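Local coordinates for protein exodeoxyribonuclease III (Neisseria meningitidis, PDB 2JC4) that probably removes nucleotides from the 3' ends of double-stranded DNA as a metal-dependent 3'-5' exonuclease in DNA repair, at residues Ser97-Ile102 against Lys140-Gly145. Sequence-based numbering, arbitrary orientation.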
loop_
_atom_site.group_PDB
_atom_site.type_symbol
_atom_site.label_atom_id
_atom_site.label_comp_id
_atom_site.label_asym_id
_atom_site.label_seq_id
_atom_site.Cartn_x
_atom_site.Cartn_y
_atom_site.Cartn_z
ATOM N N SER A 97 -0.376 0.473 -18.334
ATOM C CA SER A 97 -0.251 -0.767 -19.146
ATOM C C SER A 97 -1.512 -1.626 -19.091
ATOM O O SER A 97 -1.423 -2.849 -18.943
ATOM C CB SER A 97 0.910 -1.633 -18.668
ATOM O OG SER A 97 2.152 -1.057 -18.983
ATOM N N GLY A 98 -2.673 -0.993 -19.178
ATOM C CA GLY A 98 -3.939 -1.722 -19.136
ATOM C C GLY A 98 -4.376 -2.301 -17.788
ATOM O O GLY A 98 -5.416 -2.946 -17.711
ATOM N N VAL A 99 -3.603 -2.059 -16.718
ATOM C CA VAL A 99 -4.005 -2.507 -15.382
ATOM C C VAL A 99 -4.474 -1.284 -14.585
ATOM O O VAL A 99 -3.756 -0.276 -14.536
ATOM C CB VAL A 99 -2.805 -3.139 -14.653
ATOM C CG1 VAL A 99 -3.190 -3.544 -13.229
ATOM C CG2 VAL A 99 -2.296 -4.322 -15.452
ATOM N N ARG A 100 -5.643 -1.378 -13.965
ATOM C CA ARG A 100 -6.114 -0.299 -13.101
ATOM C C ARG A 100 -5.403 -0.469 -11.758
ATOM O O ARG A 100 -5.579 -1.502 -11.089
ATOM C CB ARG A 100 -7.638 -0.395 -12.909
ATOM C CG ARG A 100 -8.253 0.807 -12.228
ATOM C CD ARG A 100 -8.002 2.101 -13.043
ATOM N NE ARG A 100 -8.751 3.219 -12.487
ATOM C CZ ARG A 100 -8.612 4.492 -12.856
ATOM N NH1 ARG A 100 -7.748 4.831 -13.804
ATOM N NH2 ARG A 100 -9.348 5.424 -12.257
ATOM N N VAL A 101 -4.642 0.555 -11.363
ATOM C CA VAL A 101 -3.860 0.508 -10.140
ATOM C C VAL A 101 -4.508 1.493 -9.165
ATOM O O VAL A 101 -4.608 2.659 -9.443
ATOM C CB VAL A 101 -2.410 0.911 -10.413
ATOM C CG1 VAL A 101 -1.583 1.065 -9.092
ATOM C CG2 VAL A 101 -1.766 -0.097 -11.353
ATOM N N ILE A 102 -4.976 1.011 -8.029
ATOM C CA ILE A 102 -5.481 1.926 -6.993
ATOM C C ILE A 102 -4.538 1.878 -5.782
ATOM O O ILE A 102 -4.489 0.863 -5.105
ATOM C CB ILE A 102 -6.960 1.555 -6.599
ATOM C CG1 ILE A 102 -7.846 1.459 -7.874
ATOM C CG2 ILE A 102 -7.487 2.497 -5.489
ATOM C CD1 ILE A 102 -9.261 0.894 -7.621
ATOM N N LYS A 140 -8.575 -6.139 -15.185
ATOM C CA LYS A 140 -7.273 -6.226 -14.545
ATOM C C LYS A 140 -7.223 -5.066 -13.542
ATOM O O LYS A 140 -7.157 -3.912 -13.924
ATOM C CB LYS A 140 -6.165 -6.164 -15.581
ATOM C CG LYS A 140 -6.145 -7.383 -16.474
ATOM C CD LYS A 140 -5.004 -7.273 -17.474
ATOM C CE LYS A 140 -4.844 -8.569 -18.299
ATOM N NZ LYS A 140 -3.733 -8.400 -19.285
ATOM N N LEU A 141 -7.329 -5.382 -12.256
ATOM C CA LEU A 141 -7.334 -4.310 -11.258
ATOM C C LEU A 141 -6.502 -4.722 -10.056
ATOM O O LEU A 141 -6.557 -5.869 -9.638
ATOM C CB LEU A 141 -8.775 -3.905 -10.885
ATOM C CG LEU A 141 -8.942 -2.801 -9.801
ATOM C CD1 LEU A 141 -10.132 -1.846 -10.148
ATOM C CD2 LEU A 141 -9.055 -3.385 -8.359
ATOM N N VAL A 142 -5.697 -3.782 -9.552
ATOM C CA VAL A 142 -4.854 -4.016 -8.357
ATOM C C VAL A 142 -5.113 -2.923 -7.348
ATOM O O VAL A 142 -4.895 -1.744 -7.626
ATOM C CB VAL A 142 -3.325 -4.086 -8.691
ATOM C CG1 VAL A 142 -2.521 -4.409 -7.463
ATOM C CG2 VAL A 142 -3.026 -5.180 -9.712
ATOM N N LEU A 143 -5.580 -3.312 -6.168
ATOM C CA LEU A 143 -5.753 -2.377 -5.055
ATOM C C LEU A 143 -4.665 -2.675 -4.039
ATOM O O LEU A 143 -4.654 -3.765 -3.452
ATOM C CB LEU A 143 -7.161 -2.530 -4.411
ATOM C CG LEU A 143 -7.411 -1.863 -3.034
ATOM C CD1 LEU A 143 -7.409 -0.352 -3.191
ATOM C CD2 LEU A 143 -8.719 -2.327 -2.354
ATOM N N LEU A 144 -3.736 -1.739 -3.837
ATOM C CA LEU A 144 -2.559 -2.043 -3.001
ATOM C C LEU A 144 -2.114 -0.859 -2.187
ATOM O O LEU A 144 -2.478 0.287 -2.485
ATOM C CB LEU A 144 -1.371 -2.589 -3.843
ATOM C CG LEU A 144 -0.553 -1.616 -4.739
ATOM C CD1 LEU A 144 0.473 -2.397 -5.540
ATOM C CD2 LEU A 144 -1.434 -0.754 -5.716
ATOM N N GLY A 145 -1.336 -1.120 -1.136
ATOM C CA GLY A 145 -0.871 -0.023 -0.297
ATOM C C GLY A 145 -0.753 -0.453 1.150
ATOM O O GLY A 145 -0.645 -1.646 1.457
HETATM O O HOH W 1 -8.557 -3.802 -16.989
#
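I102 and L141 meet methyl to methyl, CD1 to CD1 at 3.8 Å, on the face of a parallel strand pair that helix 115-135 covers. Strands 99-105 and 141-144 are joined through that helix as a beta-alpha-beta crossover in one of the two sheets of the DNase I-like sandwich. I102 forks over two leucines: CG1, beside its own backbone N (chi1 -52°), carries CD1 back to L141, while CG2 reaches forward to L143 CD1 at 3.7 Å. The same methyl, L141 CD1, also rests against the aliphatic start of R100, with CG 3.9 Å away. The R100 chain turns at its CB-CG bond (chi2 60°) and then runs extended, leading its guanidinium group away from L141 to a salt bridge with E134 of the helix.

V99, V101, V142 and L144 line the opposite face, turned to the second sheet, where V101 and L144 touch V31 and V142 touches I3. Here V99 CG1 meets V142 CG2 at 3.9 Å, and L144 reaches over to the neighbouring strand, where its CD2 meets V101 CG1 at 3.8 Å. Between the two faces, R100 and I102 exchange four backbone hydrogen bonds with K140, V142 and L144; I102 N to V142 O, at 2.8 Å, is nearly straight (176°). Just before the two strands begin, one water accepts from K140 N at 3.0 Å and donates weakly to G98 O.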